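Local coordinates for protein 3-hydroxyacyl-CoA dehydrogenase (Archaeoglobus fulgidus, PDB 1ZEJ) that probably acts as an NAD(+)-dependent L-gulonate 3-dehydrogenase of the 3-hydroxyacyl-CoA dehydrogenase family, working as a homodimer, at residues L221-L226 against E277-R282; V228-S233 against E249-K254; V260-G265 against Y269-K274. One frame throughout, in Å; residues are numbered along the deposited sequence.

Contact 1: residues L221-L226 against E277-R282; sequences LDYIGL and EERVER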
ATOM      1  N   LEU A 221       4.561  11.300  -2.009  1.00 31.01           N
ATOM      2  CA  LEU A 221       4.091  12.647  -1.690  1.00 31.66           C
ATOM      3  C   LEU A 221       5.007  13.715  -2.223  1.00 30.78           C
ATOM      4  O   LEU A 221       4.522  14.697  -2.808  1.00 30.01           O
ATOM      5  CB  LEU A 221       3.838  12.789  -0.174  1.00 32.24           C
ATOM      6  CG  LEU A 221       2.918  13.886   0.347  1.00 33.56           C
ATOM      7  CD1 LEU A 221       1.503  13.807  -0.278  1.00 37.90           C
ATOM      8  CD2 LEU A 221       2.852  13.677   1.833  1.00 36.02           C
ATOM      9  N   ASP A 222       6.327  13.509  -2.131  1.00 30.25           N
ATOM     10  CA  ASP A 222       7.309  14.467  -2.663  1.00 30.35           C
ATOM     11  C   ASP A 222       7.138  14.721  -4.168  1.00 30.47           C
ATOM     12  O   ASP A 222       7.356  15.817  -4.644  1.00 29.78           O
ATOM     13  CB  ASP A 222       8.756  13.998  -2.394  1.00 29.48           C
ATOM     14  CG  ASP A 222       9.229  14.312  -0.965  1.00 29.55           C
ATOM     15  OD1 ASP A 222       8.643  15.214  -0.321  1.00 31.06           O
ATOM     16  OD2 ASP A 222      10.205  13.681  -0.503  1.00 26.21           O
ATOM     17  N   TYR A 223       6.815  13.671  -4.900  1.00 31.54           N
ATOM     18  CA  TYR A 223       6.568  13.745  -6.334  1.00 31.73           C
ATOM     19  C   TYR A 223       5.216  14.369  -6.640  1.00 32.63           C
ATOM     20  O   TYR A 223       5.094  15.113  -7.610  1.00 32.84           O
ATOM     21  CB  TYR A 223       6.574  12.345  -6.917  1.00 32.72           C
ATOM     22  CG  TYR A 223       7.930  11.794  -7.073  1.00 33.19           C
ATOM     23  CD1 TYR A 223       8.701  12.135  -8.164  1.00 34.04           C
ATOM     24  CD2 TYR A 223       8.482  10.984  -6.110  1.00 34.10           C
ATOM     25  CE1 TYR A 223       9.954  11.633  -8.326  1.00 32.52           C
ATOM     26  CE2 TYR A 223       9.749  10.500  -6.258  1.00 35.22           C
ATOM     27  CZ  TYR A 223      10.463  10.847  -7.409  1.00 32.86           C
ATOM     28  OH  TYR A 223      11.723  10.378  -7.557  1.00 39.04           O
ATOM     29  N   ILE A 224       4.198  14.031  -5.851  1.00 33.14           N
ATOM     30  CA  ILE A 224       2.894  14.702  -5.916  1.00 34.75           C
ATOM     31  C   ILE A 224       3.108  16.200  -5.706  1.00 34.69           C
ATOM     32  O   ILE A 224       2.592  17.019  -6.471  1.00 32.96           O
ATOM     33  CB  ILE A 224       1.886  14.113  -4.877  1.00 35.03           C
ATOM     34  CG1 ILE A 224       1.283  12.808  -5.421  1.00 37.14           C
ATOM     35  CG2 ILE A 224       0.738  15.092  -4.540  1.00 35.43           C
ATOM     36  CD1 ILE A 224       0.736  11.916  -4.340  1.00 37.41           C
ATOM     37  N   GLY A 225       3.897  16.548  -4.679  1.00 32.43           N
ATOM     38  CA  GLY A 225       4.098  17.931  -4.290  1.00 32.41           C
ATOM     39  C   GLY A 225       3.430  18.128  -2.953  1.00 32.55           C
ATOM     40  O   GLY A 225       2.245  17.839  -2.801  1.00 32.70           O
ATOM     41  N   LEU A 226       4.215  18.535  -1.954  1.00 32.86           N
ATOM     42  CA  LEU A 226       3.694  18.712  -0.609  1.00 32.70           C
ATOM     43  C   LEU A 226       2.688  19.854  -0.556  1.00 32.47           C
ATOM     44  O   LEU A 226       1.705  19.736   0.152  1.00 32.17           O
ATOM     45  CB  LEU A 226       4.825  18.964   0.389  1.00 32.94           C
ATOM     46  CG  LEU A 226       5.432  17.745   1.067  1.00 34.61           C
ATOM     47  CD1 LEU A 226       5.822  16.656   0.094  1.00 36.97           C
ATOM     48  CD2 LEU A 226       6.622  18.180   1.963  1.00 33.71           C
ATOM     49  N   GLU A 277      12.461  11.691 -14.156  1.00 32.79           N
ATOM     50  CA  GLU A 277      12.809  10.742 -15.201  1.00 32.32           C
ATOM     51  C   GLU A 277      13.089   9.360 -14.605  1.00 31.23           C
ATOM     52  O   GLU A 277      12.627   8.351 -15.141  1.00 28.93           O
ATOM     53  CB  GLU A 277      14.036  11.241 -15.976  1.00 32.89           C
ATOM     54  CG  GLU A 277      13.777  12.528 -16.726  1.00 34.48           C
ATOM     55  N   GLU A 278      13.850   9.318 -13.502  1.00 30.52           N
ATOM     56  CA  GLU A 278      14.136   8.050 -12.823  1.00 31.02           C
ATOM     57  C   GLU A 278      12.884   7.380 -12.247  1.00 29.34           C
ATOM     58  O   GLU A 278      12.748   6.163 -12.328  1.00 28.65           O
ATOM     59  CB  GLU A 278      15.214   8.212 -11.746  1.00 30.83           C
ATOM     60  CG  GLU A 278      16.546   8.490 -12.410  1.00 34.80           C
ATOM     61  CD  GLU A 278      17.678   8.852 -11.474  1.00 34.31           C
ATOM     62  OE1 GLU A 278      17.586   8.550 -10.272  1.00 41.03           O
ATOM     63  OE2 GLU A 278      18.683   9.407 -11.980  1.00 37.27           O
ATOM     64  N   ARG A 279      11.984   8.158 -11.644  1.00 28.69           N
ATOM     65  CA  ARG A 279      10.686   7.619 -11.234  1.00 27.79           C
ATOM     66  C   ARG A 279       9.973   6.837 -12.354  1.00 28.18           C
ATOM     67  O   ARG A 279       9.530   5.708 -12.144  1.00 26.70           O
ATOM     68  CB  ARG A 279       9.776   8.740 -10.734  0.50 28.14           C
ATOM     69  CG  ARG A 279       8.308   8.338 -10.573  0.50 27.35           C
ATOM     70  CD  ARG A 279       7.447   9.475 -10.090  0.50 27.39           C
ATOM     71  NE  ARG A 279       6.039   9.081  -9.903  0.50 26.34           N
ATOM     72  CZ  ARG A 279       5.118   9.000 -10.866  0.50 26.69           C
ATOM     73  NH1 ARG A 279       5.414   9.263 -12.138  0.50 22.30           N
ATOM     74  NH2 ARG A 279       3.883   8.633 -10.548  0.50 27.12           N
ATOM     75  N   VAL A 280       9.802   7.476 -13.503  1.00 28.32           N
ATOM     76  CA  VAL A 280       9.123   6.842 -14.644  1.00 29.93           C
ATOM     77  C   VAL A 280       9.865   5.573 -15.131  1.00 29.66           C
ATOM     78  O   VAL A 280       9.226   4.552 -15.389  1.00 28.02           O
ATOM     79  CB  VAL A 280       8.911   7.850 -15.802  1.00 31.08           C
ATOM     80  CG1 VAL A 280       8.233   7.196 -17.024  1.00 33.15           C
ATOM     81  CG2 VAL A 280       8.061   9.025 -15.336  1.00 30.77           C
ATOM     82  N   GLU A 281      11.200   5.644 -15.223  1.00 30.11           N
ATOM     83  CA  GLU A 281      12.023   4.483 -15.602  1.00 31.20           C
ATOM     84  C   GLU A 281      11.782   3.307 -14.652  1.00 29.93           C
ATOM     85  O   GLU A 281      11.561   2.164 -15.081  1.00 29.58           O
ATOM     86  CB  GLU A 281      13.538   4.833 -15.615  1.00 30.88           C
ATOM     87  CG  GLU A 281      13.933   5.770 -16.730  1.00 34.03           C
ATOM     88  CD  GLU A 281      15.426   6.184 -16.713  1.00 34.60           C
ATOM     89  OE1 GLU A 281      16.148   5.894 -15.719  1.00 39.86           O
ATOM     90  OE2 GLU A 281      15.875   6.796 -17.718  1.00 37.74           O
ATOM     91  N   ARG A 282      11.793   3.578 -13.361  1.00 30.03           N
ATOM     92  CA  ARG A 282      11.574   2.499 -12.377  1.00 30.60           C
ATOM     93  C   ARG A 282      10.169   1.922 -12.446  1.00 29.67           C
ATOM     94  O   ARG A 282       9.982   0.713 -12.347  1.00 28.24           O
ATOM     95  CB  ARG A 282      11.867   2.997 -10.965  1.00 31.62           C
ATOM     96  CG  ARG A 282      13.316   3.351 -10.735  1.00 34.32           C
ATOM     97  CD  ARG A 282      13.461   3.853  -9.330  1.00 40.20           C
ATOM     98  NE  ARG A 282      13.353   2.757  -8.352  1.00 42.96           N
ATOM     99  CZ  ARG A 282      12.990   2.912  -7.076  1.00 45.18           C
ATOM    100  NH1 ARG A 282      12.687   4.125  -6.601  1.00 47.31           N
ATOM    101  NH2 ARG A 282      12.920   1.863  -6.261  1.00 43.19           N
TER
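Y223 and R279 make the whole contact. It joins the end of helix 197-224 to the first turns of helix 275-290. The two side chains run past each other in opposite directions. No hydrogen bond passes between the segments.

The main interaction is CH-pi. R279 CD lies over one face of the Y223 ring, 3.8 Å from its centroid and 25° off the ring normal. It sits toward the rim, with its closest approach to Y223 CD1 at 3.5 Å. R279 CB touches the hydroxyl half of the same ring, 3.8 Å from Y223 CE1. Two methylenes of the arginine thus follow the ring. R279 CG is anti to the backbone N (chi1 167°), and the chain is fully extended from there to NE. The chain runs back along the ring from its hydroxyl end, and the guanidinium ends obliquely near Y223 CG, its plane 42° from the ring.

Polar ends are held elsewhere. R279 NH2 hydrogen-bonds to the backbone O of N132 of the second subunit, and P133 of that subunit packs on the arginine. R279 NE is buried here and has no partner in the model. R279 was deposited in two conformers, so this account holds for one of them. Y223 OH makes a weak hydrogen bond to A275 O.

F215 of helix 197-224 meets the Y223 ring and also touches R279, and L211 packs on the arginine.

The backbone turns just after Y223. G225 N bonds to L221 O at 2.7 Å, and positive phi at G225 ends the helix. The same glycine is the N-cap of helix 226-240.

The arrangement is helix-to-helix packing in the helical C-terminal domain of the 3-hydroxyacyl-CoA dehydrogenase fold, placed where that domain meets the partner subunit.

Contact 2: residues V228-S233 against E249-K254; sequences VAYYAS and EWLQEK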
ATOM      1  N   VAL A 228       0.819  20.804  -3.175  1.00 35.34           N
ATOM      2  CA  VAL A 228      -0.322  20.238  -3.866  1.00 36.45           C
ATOM      3  C   VAL A 228      -1.143  19.402  -2.896  1.00 36.87           C
ATOM      4  O   VAL A 228      -2.362  19.569  -2.798  1.00 36.07           O
ATOM      5  CB  VAL A 228       0.126  19.376  -5.080  1.00 36.46           C
ATOM      6  CG1 VAL A 228      -1.012  18.518  -5.581  1.00 37.74           C
ATOM      7  CG2 VAL A 228       0.638  20.280  -6.180  1.00 36.97           C
ATOM      8  N   ALA A 229      -0.463  18.533  -2.154  1.00 38.02           N
ATOM      9  CA  ALA A 229      -1.128  17.646  -1.217  1.00 39.53           C
ATOM     10  C   ALA A 229      -1.817  18.383  -0.082  1.00 41.22           C
ATOM     11  O   ALA A 229      -2.928  18.037   0.287  1.00 41.80           O
ATOM     12  CB  ALA A 229      -0.143  16.610  -0.668  1.00 40.14           C
ATOM     13  N   TYR A 230      -1.180  19.409   0.463  1.00 42.37           N
ATOM     14  CA  TYR A 230      -1.778  20.142   1.555  1.00 44.31           C
ATOM     15  C   TYR A 230      -3.072  20.856   1.142  1.00 44.65           C
ATOM     16  O   TYR A 230      -4.074  20.769   1.838  1.00 45.39           O
ATOM     17  CB  TYR A 230      -0.810  21.184   2.102  1.00 45.46           C
ATOM     18  CG  TYR A 230      -1.274  21.759   3.420  1.00 48.26           C
ATOM     19  CD1 TYR A 230      -1.060  21.065   4.611  1.00 50.59           C
ATOM     20  CD2 TYR A 230      -1.928  22.981   3.485  1.00 49.55           C
ATOM     21  CE1 TYR A 230      -1.490  21.555   5.821  1.00 50.23           C
ATOM     22  CE2 TYR A 230      -2.364  23.486   4.704  1.00 50.68           C
ATOM     23  CZ  TYR A 230      -2.138  22.754   5.869  1.00 49.96           C
ATOM     24  OH  TYR A 230      -2.539  23.223   7.104  1.00 51.46           O
ATOM     25  N   TYR A 231      -3.022  21.584   0.033  1.00 44.01           N
ATOM     26  CA  TYR A 231      -4.205  22.264  -0.498  1.00 44.25           C
ATOM     27  C   TYR A 231      -5.238  21.263  -1.037  1.00 43.19           C
ATOM     28  O   TYR A 231      -6.413  21.500  -0.916  1.00 43.96           O
ATOM     29  CB  TYR A 231      -3.806  23.291  -1.567  1.00 44.75           C
ATOM     30  CG  TYR A 231      -2.940  24.401  -1.023  1.00 46.67           C
ATOM     31  CD1 TYR A 231      -3.425  25.278  -0.047  1.00 47.46           C
ATOM     32  CD2 TYR A 231      -1.633  24.581  -1.480  1.00 47.92           C
ATOM     33  CE1 TYR A 231      -2.629  26.285   0.463  1.00 48.45           C
ATOM     34  CE2 TYR A 231      -0.828  25.582  -0.980  1.00 47.54           C
ATOM     35  CZ  TYR A 231      -1.320  26.435  -0.007  1.00 48.36           C
ATOM     36  OH  TYR A 231      -0.513  27.448   0.475  1.00 47.70           O
ATOM     37  N   ALA A 232      -4.815  20.142  -1.595  1.00 42.81           N
ATOM     38  CA  ALA A 232      -5.779  19.142  -2.085  1.00 42.50           C
ATOM     39  C   ALA A 232      -6.471  18.469  -0.915  1.00 42.35           C
ATOM     40  O   ALA A 232      -7.690  18.417  -0.869  1.00 44.21           O
ATOM     41  CB  ALA A 232      -5.122  18.112  -2.980  1.00 42.35           C
ATOM     42  N   SER A 233      -5.715  18.005   0.068  1.00 42.19           N
ATOM     43  CA  SER A 233      -6.337  17.434   1.277  1.00 41.88           C
ATOM     44  C   SER A 233      -7.233  18.429   1.992  1.00 41.14           C
ATOM     45  O   SER A 233      -8.368  18.087   2.354  1.00 41.00           O
ATOM     46  CB  SER A 233      -5.258  16.961   2.260  0.50 42.13           C
ATOM     47  OG  SER A 233      -4.672  18.071   2.929  0.50 41.26           O
ATOM     48  N   GLU A 249      -0.144  19.072  10.405  1.00 52.52           N
ATOM     49  CA  GLU A 249       0.742  20.144  10.849  1.00 52.01           C
ATOM     50  C   GLU A 249       2.187  20.066  10.325  1.00 51.64           C
ATOM     51  O   GLU A 249       2.769  21.092   9.959  1.00 52.23           O
ATOM     52  CB  GLU A 249       0.774  20.144  12.380  1.00 52.32           C
ATOM     53  CG  GLU A 249       1.655  21.218  13.002  1.00 52.09           C
ATOM     54  CD  GLU A 249       1.688  21.125  14.510  1.00 52.95           C
ATOM     55  OE1 GLU A 249       2.073  20.052  15.025  1.00 54.46           O
ATOM     56  OE2 GLU A 249       1.342  22.134  15.183  1.00 55.20           O
ATOM     57  N   TRP A 250       2.766  18.865  10.305  1.00 50.69           N
ATOM     58  CA  TRP A 250       4.147  18.678   9.813  1.00 49.89           C
ATOM     59  C   TRP A 250       4.276  19.176   8.370  1.00 48.54           C
ATOM     60  O   TRP A 250       5.319  19.685   7.966  1.00 47.62           O
ATOM     61  CB  TRP A 250       4.621  17.207   9.942  1.00 48.49           C
ATOM     62  CG  TRP A 250       3.958  16.194   9.061  1.00 48.71           C
ATOM     63  CD1 TRP A 250       3.000  15.304   9.435  1.00 47.29           C
ATOM     64  CD2 TRP A 250       4.233  15.923   7.670  1.00 49.92           C
ATOM     65  NE1 TRP A 250       2.644  14.508   8.371  1.00 48.17           N
ATOM     66  CE2 TRP A 250       3.377  14.862   7.275  1.00 48.27           C
ATOM     67  CE3 TRP A 250       5.097  16.487   6.714  1.00 48.98           C
ATOM     68  CZ2 TRP A 250       3.354  14.356   5.981  1.00 48.60           C
ATOM     69  CZ3 TRP A 250       5.066  15.990   5.409  1.00 49.15           C
ATOM     70  CH2 TRP A 250       4.203  14.917   5.059  1.00 48.97           C
ATOM     71  N   LEU A 251       3.194  19.025   7.620  1.00 47.55           N
ATOM     72  CA  LEU A 251       3.147  19.404   6.221  1.00 47.28           C
ATOM     73  C   LEU A 251       3.189  20.915   6.075  1.00 46.49           C
ATOM     74  O   LEU A 251       3.804  21.441   5.151  1.00 46.34           O
ATOM     75  CB  LEU A 251       1.869  18.848   5.593  1.00 47.19           C
ATOM     76  CG  LEU A 251       1.760  18.723   4.077  1.00 48.36           C
ATOM     77  CD1 LEU A 251       2.857  17.861   3.530  1.00 48.90           C
ATOM     78  CD2 LEU A 251       0.406  18.106   3.671  1.00 48.28           C
ATOM     79  N   GLN A 252       2.552  21.615   7.002  1.00 46.04           N
ATOM     80  CA  GLN A 252       2.468  23.069   6.906  1.00 46.29           C
ATOM     81  C   GLN A 252       3.811  23.753   7.185  1.00 45.02           C
ATOM     82  O   GLN A 252       4.134  24.757   6.560  1.00 44.43           O
ATOM     83  CB  GLN A 252       1.310  23.608   7.756  1.00 46.27           C
ATOM     84  CG  GLN A 252       1.621  23.992   9.196  1.00 48.23           C
ATOM     85  CD  GLN A 252       0.348  24.145  10.038  1.00 48.14           C
ATOM     86  OE1 GLN A 252      -0.632  23.397   9.852  1.00 51.44           O
ATOM     87  NE2 GLN A 252       0.353  25.113  10.957  1.00 47.76           N
ATOM     88  N   GLU A 253       4.617  23.167   8.075  1.00 44.45           N
ATOM     89  CA  GLU A 253       5.966  23.664   8.332  1.00 43.69           C
ATOM     90  C   GLU A 253       6.847  23.523   7.086  1.00 42.79           C
ATOM     91  O   GLU A 253       7.663  24.391   6.793  1.00 42.39           O
ATOM     92  CB  GLU A 253       6.609  22.914   9.515  1.00 43.84           C
ATOM     93  N   LYS A 254       6.693  22.414   6.378  1.00 42.03           N
ATOM     94  CA  LYS A 254       7.404  22.184   5.113  1.00 41.99           C
ATOM     95  C   LYS A 254       7.096  23.232   4.043  1.00 41.26           C
ATOM     96  O   LYS A 254       7.995  23.722   3.347  1.00 41.00           O
ATOM     97  CB  LYS A 254       7.063  20.782   4.572  1.00 41.98           C
ATOM     98  CG  LYS A 254       7.665  19.624   5.373  1.00 43.50           C
ATOM     99  CD  LYS A 254       9.161  19.571   5.207  1.00 44.22           C
ATOM    100  CE  LYS A 254       9.735  18.193   5.530  1.00 44.23           C
ATOM    101  NZ  LYS A 254      11.240  18.268   5.383  1.00 44.20           N
TER
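Y230 meets L251 with the edge of its ring. L251 CD2 lies near the ring plane, 3.4 Å from Y230 CD1. The two side chains lie alongside and point opposite ways. Each has CG anti to its own backbone N, chi1 -168° for Y230 and -161° for L251. L251 CD2 also reaches the base of the tyrosine, 3.7 Å from Y230 CB. The same methyl brushes the backbone of A229, at 4.4 Å from A229 C.

These residues join helix 226-240 to helix 249-256 in the helical C-terminal domain. The helix segments run nearer antiparallel than parallel, at 133°, and their axes come within 10.2 Å. Y230 and L251 hold the closest point of the backbones, 6.8 Å between their CA atoms.

Q252 takes the outer end of the ring. Its CB approaches obliquely, 4.0 Å from Y230 CZ. The amide plane stands almost perpendicular to the ring, and Q252 OE1 is 3.3 Å from Y230 OH. P247, in the loop before helix 249-256, also packs on Y230.

Contact 3: residues V260-G265 against Y269-K274; sequences VGVKAG and YEYGPK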
ATOM      1  N   VAL A 260       8.753  21.848  -0.762  1.00 35.12           N
ATOM      2  CA  VAL A 260       7.493  21.374  -1.329  1.00 34.60           C
ATOM      3  C   VAL A 260       7.603  20.049  -2.116  1.00 34.36           C
ATOM      4  O   VAL A 260       6.596  19.531  -2.585  1.00 34.14           O
ATOM      5  CB  VAL A 260       6.815  22.461  -2.213  1.00 34.56           C
ATOM      6  CG1 VAL A 260       6.391  23.662  -1.353  1.00 35.54           C
ATOM      7  CG2 VAL A 260       7.726  22.910  -3.379  1.00 34.35           C
ATOM      8  N   GLY A 261       8.820  19.508  -2.240  1.00 34.18           N
ATOM      9  CA  GLY A 261       9.047  18.203  -2.845  1.00 33.41           C
ATOM     10  C   GLY A 261      10.109  18.175  -3.918  1.00 32.51           C
ATOM     11  O   GLY A 261      11.014  19.014  -3.958  1.00 32.46           O
ATOM     12  N   VAL A 262       9.989  17.192  -4.801  1.00 32.82           N
ATOM     13  CA  VAL A 262      10.944  16.965  -5.900  1.00 33.08           C
ATOM     14  C   VAL A 262      11.181  18.232  -6.727  1.00 33.64           C
ATOM     15  O   VAL A 262      12.318  18.526  -7.119  1.00 32.49           O
ATOM     16  CB  VAL A 262      10.453  15.803  -6.826  1.00 32.88           C
ATOM     17  CG1 VAL A 262      11.306  15.667  -8.053  1.00 33.17           C
ATOM     18  CG2 VAL A 262      10.440  14.484  -6.062  1.00 33.95           C
ATOM     19  N   LYS A 263      10.116  18.993  -6.970  1.00 34.17           N
ATOM     20  CA  LYS A 263      10.220  20.234  -7.765  1.00 35.91           C
ATOM     21  C   LYS A 263      11.142  21.277  -7.121  1.00 35.64           C
ATOM     22  O   LYS A 263      11.820  22.052  -7.820  1.00 36.13           O
ATOM     23  CB  LYS A 263       8.824  20.819  -8.045  1.00 36.24           C
ATOM     24  CG  LYS A 263       8.249  21.727  -6.939  1.00 39.01           C
ATOM     25  CD  LYS A 263       6.738  22.005  -7.135  1.00 38.61           C
ATOM     26  CE  LYS A 263       5.884  21.068  -6.313  1.00 40.69           C
ATOM     27  NZ  LYS A 263       4.423  21.407  -6.357  1.00 42.52           N
ATOM     28  N   ALA A 264      11.203  21.285  -5.789  1.00 35.47           N
ATOM     29  CA  ALA A 264      12.097  22.186  -5.062  1.00 34.91           C
ATOM     30  C   ALA A 264      13.403  21.502  -4.664  1.00 34.46           C
ATOM     31  O   ALA A 264      14.258  22.101  -4.035  1.00 34.70           O
ATOM     32  CB  ALA A 264      11.396  22.726  -3.836  1.00 35.21           C
ATOM     33  N   GLY A 265      13.560  20.241  -5.045  1.00 33.90           N
ATOM     34  CA  GLY A 265      14.752  19.500  -4.730  1.00 33.41           C
ATOM     35  C   GLY A 265      14.753  19.016  -3.299  1.00 32.72           C
ATOM     36  O   GLY A 265      15.743  18.442  -2.855  1.00 31.94           O
ATOM     37  N   TYR A 269      12.205  14.215   1.518  1.00 30.57           N
ATOM     38  CA  TYR A 269      13.548  13.780   1.149  1.00 30.21           C
ATOM     39  C   TYR A 269      14.168  14.790   0.187  1.00 30.81           C
ATOM     40  O   TYR A 269      13.490  15.721  -0.227  1.00 29.71           O
ATOM     41  CB  TYR A 269      13.460  12.434   0.482  1.00 30.58           C
ATOM     42  CG  TYR A 269      12.791  11.384   1.339  1.00 29.71           C
ATOM     43  CD1 TYR A 269      13.331  10.993   2.582  1.00 32.27           C
ATOM     44  CD2 TYR A 269      11.626  10.796   0.937  1.00 30.60           C
ATOM     45  CE1 TYR A 269      12.689  10.034   3.363  1.00 31.34           C
ATOM     46  CE2 TYR A 269      11.004   9.864   1.691  1.00 30.28           C
ATOM     47  CZ  TYR A 269      11.541   9.452   2.891  1.00 33.13           C
ATOM     48  OH  TYR A 269      10.856   8.474   3.607  1.00 33.09           O
ATOM     49  N   GLU A 270      15.438  14.586  -0.161  1.00 31.19           N
ATOM     50  CA  GLU A 270      16.175  15.471  -1.068  1.00 33.20           C
ATOM     51  C   GLU A 270      16.392  14.753  -2.393  1.00 33.23           C
ATOM     52  O   GLU A 270      16.569  13.517  -2.424  1.00 33.02           O
ATOM     53  CB  GLU A 270      17.515  15.893  -0.454  1.00 33.11           C
ATOM     54  CG  GLU A 270      17.332  16.650   0.861  1.00 34.69           C
ATOM     55  CD  GLU A 270      18.613  17.247   1.429  1.00 36.72           C
ATOM     56  OE1 GLU A 270      19.639  17.318   0.710  1.00 41.55           O
ATOM     57  OE2 GLU A 270      18.589  17.668   2.609  1.00 41.74           O
ATOM     58  N   TYR A 271      16.363  15.531  -3.474  1.00 33.42           N
ATOM     59  CA  TYR A 271      16.332  15.004  -4.855  1.00 33.73           C
ATOM     60  C   TYR A 271      17.364  15.695  -5.747  1.00 35.79           C
ATOM     61  O   TYR A 271      17.729  16.843  -5.492  1.00 35.88           O
ATOM     62  CB  TYR A 271      14.933  15.175  -5.439  1.00 32.33           C
ATOM     63  CG  TYR A 271      13.923  14.379  -4.636  1.00 30.34           C
ATOM     64  CD1 TYR A 271      13.288  14.939  -3.542  1.00 29.22           C
ATOM     65  CD2 TYR A 271      13.659  13.052  -4.937  1.00 28.61           C
ATOM     66  CE1 TYR A 271      12.419  14.208  -2.772  1.00 27.76           C
ATOM     67  CE2 TYR A 271      12.765  12.303  -4.169  1.00 28.99           C
ATOM     68  CZ  TYR A 271      12.146  12.890  -3.093  1.00 29.71           C
ATOM     69  OH  TYR A 271      11.282  12.141  -2.291  1.00 29.09           O
ATOM     70  N   GLY A 272      17.818  14.974  -6.776  1.00 37.01           N
ATOM     71  CA  GLY A 272      18.682  15.522  -7.828  1.00 37.86           C
ATOM     72  C   GLY A 272      17.851  15.796  -9.060  1.00 38.24           C
ATOM     73  O   GLY A 272      16.648  15.501  -9.064  1.00 38.84           O
ATOM     74  N   PRO A 273      18.478  16.341 -10.121  1.00 38.08           N
ATOM     75  CA  PRO A 273      17.732  16.837 -11.277  1.00 37.63           C
ATOM     76  C   PRO A 273      16.966  15.781 -12.092  1.00 37.17           C
ATOM     77  O   PRO A 273      15.985  16.122 -12.733  1.00 37.77           O
ATOM     78  CB  PRO A 273      18.819  17.504 -12.136  1.00 37.90           C
ATOM     79  CG  PRO A 273      20.068  16.823 -11.750  1.00 38.28           C
ATOM     80  CD  PRO A 273      19.931  16.526 -10.292  1.00 38.83           C
ATOM     81  N   LYS A 274      17.374  14.515 -12.038  1.00 36.49           N
ATOM     82  CA  LYS A 274      16.769  13.479 -12.876  1.00 36.14           C
ATOM     83  C   LYS A 274      15.663  12.691 -12.151  1.00 35.10           C
ATOM     84  O   LYS A 274      15.255  11.654 -12.622  1.00 34.78           O
ATOM     85  CB  LYS A 274      17.847  12.501 -13.342  1.00 36.18           C
TER
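V262 CG2 sits over the centre of the Y271 ring. It is 3.5 Å from the centroid and only 4° off the normal, a nearly ideal CH-pi contact. All six ring carbons are therefore at similar distances from the methyl, with Y271 CD2 at 3.7 Å. The two side chains cross at about a right angle.

The valine torsion explains this. V262 CG1 is anti to the backbone N (chi1 172°), which leaves CG2 beside that N and aimed at the ring. The same methyl, V262 CG2, meets a second tyrosine at Y223 CD1, 3.6 Å away. It thus touches two aromatic rings, which lie at roughly a right angle as seen from it. Y271 has CG anti to its carbonyl carbon and beside its backbone N. This lays the ring against V262 and sends the hydroxyl toward helix 197-224. There Y271 OH hydrogen-bonds to D222 OD2. D222 OD2 also takes the backbone N of Y269, so two groups of this loop grip one carboxylate oxygen.

The backbones meet at G265. Y271 N donates to G265 O at 3.0 Å, and the bond is fairly straight at 161°. E270 CA adds a CH contact to G265 O at 3.5 Å. E270 CB also touches G265 O, though its bond from CA points away.

Residues 262-264 form one 3-10 turn. It is closed by A264 N to G261 O and by G265 N to V262 O. G265 leaves the turn with positive phi. Y271 OH lies at the edge of the Y269 ring; Y269 OH hydrogen-bonds to D201 of the second subunit.

The arrangement is a compact loop between helices 249-256 and 275-290, with a 3-10 turn and a valine-tyrosine CH-pi contact, fastened to helix 197-224 of the C-terminal domain.

How the contacts relate
From the N terminus, the chain first passes through the nucleotide-binding domain. All three contacts come later. Helix 197-224 ends in the first segment of contact 1. Helix 226-240 follows, and helix 249-256 folds back on it to close contact 2. The next loop closes on itself in contact 3. Helix 275-290 then returns to helix 197-224 and closes contact 1. Contacts 2 and 3 follow one another, and both fall within the span of contact 1. Contacts 1 and 2 touch through L221 CD1 and A229 CB, 3.3 Å apart. A probable hydrogen bond between L226 N and V260 O, 2.7 Å, joins contacts 1 and 3.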